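Local coordinates for protein EmGH1 (PDB 5Z87) that probably hydrolyses beta-glucosidic bonds as a glycoside hydrolase family 3 enzyme built on a TIM-barrel domain with two further domains, at residues Gln112-Phe126 with Ile376-Phe390. Residues are numbered along the deposited sequence; the frame is centred on the assembly and turned at random.
Sequences QQEVVSRSRFGIPAF and ILAAKFKCGLFDMPF. With EDO (1,2-ethanediol), chain M.
The backbone of 122-126 runs past the C-terminal end of helix 366-382 and the turn after it, with the CA atoms of Pro-124 and Leu-385 6.3 Å apart, and the chain beyond curls back until Phe-390 meets helix 101-116 at Gln-112. There CB of Gln-112 sits over the centre of the Phe-390 ring, a CH-pi contact 3.4 Å from the centroid and 11° off the normal, while Val-116 CG2 packs near CZ. The bend of Gln-112 at chi2 (-78°) leaves CB on that ring and turns the amide to the backbone of Ala-125: OE1 accepts from Ala-125 N through an in-plane lone pair, and NE2 donates to Ala-125 O at 3.0 Å. A water bridges the same NE2 to Phe-390 O, tying both segments together. Pro-124 CG packs on Leu-385 CB at 3.8 Å, and CD lies over one face of Phe-386; Ile-123 lies alongside that ring. Buried Lys-380, extended beyond CG, sets CG obliquely 3.5 Å from Phe-126 CE2 and donates from NZ to Pro-124 O at 3.0 Å; NZ also donates to Gln-62 OE1 and Gly-90 O, so three oxygens hold the ammonium. Ala-379 CB and Cys-383 SG meet the Phe-126 ring edge in plane, SG 5.1 Å from the centroid, while Leu-385 CD1 lies over one face, near the rim. Gly-384, with positive phi, ends the helix in a Schellman motif. Phe-126 begins strand 126-129 of the parallel barrel sheet, backbone-bonded to Gly-90 and to Val-92 of strand 91-93; Ala-379 touches Tyr-309 of strand 309-311, and Leu-377 packs on Ala-47 of helix 43-51.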
loop_
_atom_site.group_PDB
_atom_site.type_symbol
_atom_site.label_atom_id
_atom_site.label_comp_id
_atom_site.label_asym_id
_atom_site.label_seq_id
_atom_site.Cartn_x
_atom_site.Cartn_y
_atom_site.Cartn_z
ATOM N N GLN A 112 -26.824 -14.554 35.085
ATOM C CA GLN A 112 -27.788 -13.478 34.902
ATOM C C GLN A 112 -28.562 -13.201 36.187
ATOM O O GLN A 112 -28.865 -12.043 36.494
ATOM C CB GLN A 112 -28.738 -13.826 33.761
ATOM C CG GLN A 112 -28.094 -13.714 32.396
ATOM C CD GLN A 112 -27.990 -12.281 31.918
ATOM O OE1 GLN A 112 -27.547 -11.392 32.647
ATOM N NE2 GLN A 112 -28.421 -12.045 30.689
ATOM N N GLN A 113 -28.877 -14.255 36.953
ATOM C CA GLN A 113 -29.577 -14.079 38.222
ATOM C C GLN A 113 -28.728 -13.269 39.192
ATOM O O GLN A 113 -29.247 -12.413 39.916
ATOM C CB GLN A 113 -29.930 -15.456 38.805
ATOM C CG GLN A 113 -30.938 -15.486 39.951
ATOM C CD GLN A 113 -31.292 -16.924 40.393
ATOM O OE1 GLN A 113 -31.846 -17.712 39.615
ATOM N NE2 GLN A 113 -30.958 -17.267 41.640
ATOM N N GLU A 114 -27.409 -13.506 39.198
ATOM C CA GLU A 114 -26.497 -12.679 39.989
ATOM C C GLU A 114 -26.495 -11.235 39.510
ATOM O O GLU A 114 -26.374 -10.300 40.313
ATOM C CB GLU A 114 -25.077 -13.234 39.913
ATOM C CG GLU A 114 -24.917 -14.611 40.474
ATOM C CD GLU A 114 -24.862 -14.613 41.994
ATOM O OE1 GLU A 114 -24.839 -13.511 42.600
ATOM O OE2 GLU A 114 -24.842 -15.723 42.574
ATOM N N VAL A 115 -26.581 -11.036 38.196
ATOM C CA VAL A 115 -26.593 -9.685 37.654
ATOM C C VAL A 115 -27.905 -8.998 38.001
ATOM O O VAL A 115 -27.927 -7.878 38.525
ATOM C CB VAL A 115 -26.364 -9.726 36.132
ATOM C CG1 VAL A 115 -26.492 -8.340 35.528
ATOM C CG2 VAL A 115 -25.017 -10.364 35.809
ATOM N N VAL A 116 -29.016 -9.670 37.716
ATOM C CA VAL A 116 -30.338 -9.074 37.885
ATOM C C VAL A 116 -30.605 -8.768 39.357
ATOM O O VAL A 116 -31.236 -7.758 39.696
ATOM C CB VAL A 116 -31.398 -10.015 37.273
ATOM C CG1 VAL A 116 -32.756 -9.875 37.962
ATOM C CG2 VAL A 116 -31.521 -9.761 35.761
ATOM N N SER A 117 -30.102 -9.613 40.254
ATOM C CA SER A 117 -30.308 -9.384 41.677
ATOM C C SER A 117 -29.550 -8.169 42.186
ATOM O O SER A 117 -29.848 -7.682 43.280
ATOM C CB SER A 117 -29.875 -10.606 42.474
ATOM O OG SER A 117 -28.462 -10.668 42.449
ATOM N N ARG A 118 -28.566 -7.684 41.432
ATOM C CA ARG A 118 -27.802 -6.521 41.851
ATOM C C ARG A 118 -28.381 -5.214 41.323
ATOM O O ARG A 118 -28.269 -4.187 41.995
ATOM C CB ARG A 118 -26.342 -6.669 41.415
ATOM C CG ARG A 118 -25.513 -7.492 42.395
ATOM C CD ARG A 118 -24.332 -8.184 41.717
ATOM N NE ARG A 118 -23.370 -8.664 42.708
ATOM C CZ ARG A 118 -23.289 -9.924 43.119
ATOM N NH1 ARG A 118 -22.389 -10.267 44.034
ATOM N NH2 ARG A 118 -24.103 -10.843 42.614
ATOM N N SER A 119 -29.008 -5.231 40.148
ATOM C CA SER A 119 -29.614 -4.032 39.585
ATOM C C SER A 119 -30.929 -3.693 40.289
ATOM O O SER A 119 -31.851 -4.514 40.337
ATOM C CB SER A 119 -29.862 -4.215 38.091
ATOM O OG SER A 119 -30.590 -3.116 37.559
ATOM N N ARG A 120 -31.018 -2.457 40.797
ATOM C CA ARG A 120 -32.252 -1.940 41.387
ATOM C C ARG A 120 -33.456 -2.160 40.480
ATOM O O ARG A 120 -34.585 -2.283 40.968
ATOM C CB ARG A 120 -32.077 -0.449 41.690
ATOM C CG ARG A 120 -33.092 0.161 42.614
ATOM C CD ARG A 120 -32.553 1.441 43.265
ATOM N NE ARG A 120 -32.114 2.428 42.276
ATOM C CZ ARG A 120 -32.646 3.639 42.135
ATOM N NH1 ARG A 120 -33.655 4.017 42.919
ATOM N NH2 ARG A 120 -32.176 4.465 41.203
ATOM N N PHE A 121 -33.230 -2.253 39.166
ATOM C CA PHE A 121 -34.284 -2.416 38.170
ATOM C C PHE A 121 -34.209 -3.749 37.433
ATOM O O PHE A 121 -34.934 -3.948 36.452
ATOM C CB PHE A 121 -34.232 -1.258 37.174
ATOM C CG PHE A 121 -34.206 0.088 37.830
ATOM C CD1 PHE A 121 -35.394 0.724 38.187
ATOM C CD2 PHE A 121 -32.997 0.702 38.135
ATOM C CE1 PHE A 121 -35.373 1.965 38.815
ATOM C CE2 PHE A 121 -32.967 1.943 38.755
ATOM C CZ PHE A 121 -34.158 2.574 39.092
ATOM N N GLY A 122 -33.359 -4.665 37.877
ATOM C CA GLY A 122 -33.297 -5.980 37.261
ATOM C C GLY A 122 -32.745 -6.009 35.849
ATOM O O GLY A 122 -33.132 -6.883 35.060
ATOM N N ILE A 123 -31.850 -5.085 35.506
ATOM C CA ILE A 123 -31.255 -5.048 34.169
ATOM C C ILE A 123 -30.350 -6.264 33.993
ATOM O O ILE A 123 -29.383 -6.431 34.752
ATOM C CB ILE A 123 -30.483 -3.738 33.938
ATOM C CG1 ILE A 123 -31.370 -2.529 34.274
ATOM C CG2 ILE A 123 -29.934 -3.675 32.487
ATOM C CD1 ILE A 123 -30.623 -1.179 34.358
ATOM N N PRO A 124 -30.632 -7.150 33.044
ATOM C CA PRO A 124 -29.709 -8.253 32.762
ATOM C C PRO A 124 -28.514 -7.765 31.945
ATOM O O PRO A 124 -28.497 -6.658 31.405
ATOM C CB PRO A 124 -30.567 -9.253 31.965
ATOM C CG PRO A 124 -31.978 -8.656 31.936
ATOM C CD PRO A 124 -31.796 -7.182 32.144
ATOM N N ALA A 125 -27.499 -8.616 31.881
ATOM C CA ALA A 125 -26.330 -8.350 31.053
ATOM C C ALA A 125 -26.591 -8.711 29.593
ATOM O O ALA A 125 -27.337 -9.646 29.290
ATOM C CB ALA A 125 -25.131 -9.143 31.571
ATOM N N PHE A 126 -25.994 -7.941 28.678
ATOM C CA PHE A 126 -25.732 -8.483 27.348
ATOM C C PHE A 126 -24.726 -9.617 27.503
ATOM O O PHE A 126 -23.788 -9.526 28.298
ATOM C CB PHE A 126 -25.177 -7.414 26.393
ATOM C CG PHE A 126 -26.227 -6.780 25.503
ATOM C CD1 PHE A 126 -27.070 -7.558 24.723
ATOM C CD2 PHE A 126 -26.378 -5.402 25.458
ATOM C CE1 PHE A 126 -28.043 -6.969 23.914
ATOM C CE2 PHE A 126 -27.355 -4.806 24.642
ATOM C CZ PHE A 126 -28.180 -5.590 23.876
ATOM N N ILE A 376 -27.382 1.720 25.202
ATOM C CA ILE A 376 -27.253 0.356 25.710
ATOM C C ILE A 376 -28.601 -0.175 26.188
ATOM O O ILE A 376 -29.016 -1.284 25.828
ATOM C CB ILE A 376 -26.216 0.318 26.841
ATOM C CG1 ILE A 376 -24.839 0.712 26.318
ATOM C CG2 ILE A 376 -26.197 -1.067 27.497
ATOM C CD1 ILE A 376 -24.292 -0.279 25.315
ATOM N N LEU A 377 -29.292 0.607 27.027
ATOM C CA LEU A 377 -30.586 0.186 27.565
ATOM C C LEU A 377 -31.600 -0.044 26.453
ATOM O O LEU A 377 -32.351 -1.025 26.481
ATOM C CB LEU A 377 -31.099 1.237 28.547
ATOM C CG LEU A 377 -30.239 1.323 29.807
ATOM C CD1 LEU A 377 -30.703 2.491 30.669
ATOM C CD2 LEU A 377 -30.283 0.016 30.574
ATOM N N ALA A 378 -31.619 0.836 25.449
ATOM C CA ALA A 378 -32.581 0.675 24.364
ATOM C C ALA A 378 -32.319 -0.612 23.599
ATOM O O ALA A 378 -33.260 -1.322 23.214
ATOM C CB ALA A 378 -32.534 1.887 23.431
ATOM N N ALA A 379 -31.039 -0.944 23.398
ATOM C CA ALA A 379 -30.707 -2.192 22.726
ATOM C C ALA A 379 -31.162 -3.383 23.558
ATOM O O ALA A 379 -31.696 -4.360 23.016
ATOM C CB ALA A 379 -29.200 -2.260 22.443
ATOM N N LYS A 380 -30.988 -3.307 24.882
ATOM C CA LYS A 380 -31.415 -4.411 25.741
ATOM C C LYS A 380 -32.931 -4.611 25.674
ATOM O O LYS A 380 -33.410 -5.745 25.558
ATOM C CB LYS A 380 -30.953 -4.168 27.180
ATOM C CG LYS A 380 -29.455 -4.198 27.337
ATOM C CD LYS A 380 -29.001 -4.010 28.771
ATOM C CE LYS A 380 -27.558 -4.528 28.921
ATOM N NZ LYS A 380 -26.974 -4.328 30.282
ATOM N N PHE A 381 -33.701 -3.525 25.724
ATOM C CA PHE A 381 -35.146 -3.650 25.563
ATOM C C PHE A 381 -35.488 -4.298 24.225
ATOM O O PHE A 381 -36.250 -5.272 24.172
ATOM C CB PHE A 381 -35.816 -2.275 25.711
ATOM C CG PHE A 381 -35.973 -1.827 27.157
ATOM C CD1 PHE A 381 -36.824 -2.515 28.027
ATOM C CD2 PHE A 381 -35.278 -0.726 27.644
ATOM C CE1 PHE A 381 -36.966 -2.123 29.364
ATOM C CE2 PHE A 381 -35.420 -0.316 28.977
ATOM C CZ PHE A 381 -36.265 -1.019 29.839
ATOM N N LYS A 382 -34.880 -3.802 23.137
ATOM C CA LYS A 382 -35.134 -4.341 21.802
ATOM C C LYS A 382 -34.826 -5.839 21.715
ATOM O O LYS A 382 -35.533 -6.588 21.025
ATOM C CB LYS A 382 -34.307 -3.564 20.763
ATOM C CG LYS A 382 -34.533 -4.035 19.315
ATOM C CD LYS A 382 -34.198 -2.949 18.270
ATOM C CE LYS A 382 -34.526 -3.430 16.864
ATOM N NZ LYS A 382 -34.208 -2.431 15.794
ATOM N N CYS A 383 -33.768 -6.295 22.390
ATOM C CA CYS A 383 -33.427 -7.709 22.374
ATOM C C CYS A 383 -34.244 -8.526 23.360
ATOM O O CYS A 383 -34.024 -9.737 23.455
ATOM C CB CYS A 383 -31.935 -7.899 22.660
ATOM S SG CYS A 383 -30.910 -7.191 21.335
ATOM N N GLY A 384 -35.158 -7.899 24.093
ATOM C CA GLY A 384 -36.038 -8.629 24.986
ATOM C C GLY A 384 -35.431 -9.062 26.297
ATOM O O GLY A 384 -36.017 -9.915 26.970
ATOM N N LEU A 385 -34.275 -8.509 26.692
ATOM C CA LEU A 385 -33.634 -8.978 27.921
ATOM C C LEU A 385 -34.545 -8.805 29.126
ATOM O O LEU A 385 -34.463 -9.586 30.079
ATOM C CB LEU A 385 -32.315 -8.246 28.193
ATOM C CG LEU A 385 -31.208 -8.143 27.132
ATOM C CD1 LEU A 385 -29.862 -8.080 27.818
ATOM C CD2 LEU A 385 -31.250 -9.277 26.140
ATOM N N PHE A 386 -35.415 -7.793 29.105
ATOM C CA PHE A 386 -36.257 -7.500 30.254
ATOM C C PHE A 386 -37.489 -8.393 30.313
ATOM O O PHE A 386 -38.043 -8.595 31.396
ATOM C CB PHE A 386 -36.708 -6.032 30.228
ATOM C CG PHE A 386 -35.599 -5.030 30.501
ATOM C CD1 PHE A 386 -34.781 -4.562 29.470
ATOM C CD2 PHE A 386 -35.408 -4.518 31.774
ATOM C CE1 PHE A 386 -33.794 -3.600 29.723
ATOM C CE2 PHE A 386 -34.412 -3.566 32.033
ATOM C CZ PHE A 386 -33.604 -3.112 31.009
ATOM N N ASP A 387 -37.907 -8.950 29.179
ATOM C CA ASP A 387 -39.204 -9.595 29.043
ATOM C C ASP A 387 -39.113 -11.102 28.818
ATOM O O ASP A 387 -40.145 -11.734 28.553
ATOM C CB ASP A 387 -39.969 -8.936 27.890
ATOM C CG ASP A 387 -39.976 -7.405 27.988
ATOM O OD1 ASP A 387 -40.155 -6.875 29.109
ATOM O OD2 ASP A 387 -39.803 -6.735 26.945
ATOM N N MET A 388 -37.928 -11.696 28.935
ATOM C CA MET A 388 -37.691 -13.064 28.496
ATOM C C MET A 388 -36.853 -13.828 29.510
ATOM O O MET A 388 -36.115 -13.227 30.301
ATOM C CB MET A 388 -36.982 -13.093 27.130
ATOM C CG MET A 388 -37.838 -12.582 25.981
ATOM S SD MET A 388 -39.465 -13.397 25.898
ATOM C CE MET A 388 -39.039 -15.016 25.232
ATOM N N PRO A 389 -36.950 -15.157 29.513
ATOM C CA PRO A 389 -35.953 -15.981 30.207
ATOM C C PRO A 389 -34.542 -15.760 29.666
ATOM O O PRO A 389 -34.334 -15.351 28.522
ATOM C CB PRO A 389 -36.429 -17.416 29.934
ATOM C CG PRO A 389 -37.879 -17.283 29.665
ATOM C CD PRO A 389 -38.066 -15.963 28.987
ATOM N N PHE A 390 -33.556 -16.058 30.511
ATOM C CA PHE A 390 -32.173 -15.783 30.138
ATOM C C PHE A 390 -31.677 -16.719 29.038
ATOM O O PHE A 390 -30.855 -16.312 28.209
ATOM C CB PHE A 390 -31.273 -15.890 31.363
ATOM C CG PHE A 390 -31.685 -15.000 32.492
ATOM C CD1 PHE A 390 -32.039 -13.678 32.260
ATOM C CD2 PHE A 390 -31.722 -15.485 33.794
ATOM C CE1 PHE A 390 -32.416 -12.849 33.308
ATOM C CE2 PHE A 390 -32.093 -14.668 34.846
ATOM C CZ PHE A 390 -32.444 -13.345 34.605
HETATM C C1 EDO M . -32.226 -6.162 45.397
HETATM O O1 EDO M . -31.461 -5.442 44.419
HETATM C C2 EDO M . -31.307 -6.877 46.382
HETATM O O2 EDO M . -31.865 -6.784 47.700
HETATM O O HOH W 1 -29.028 -14.113 28.826
#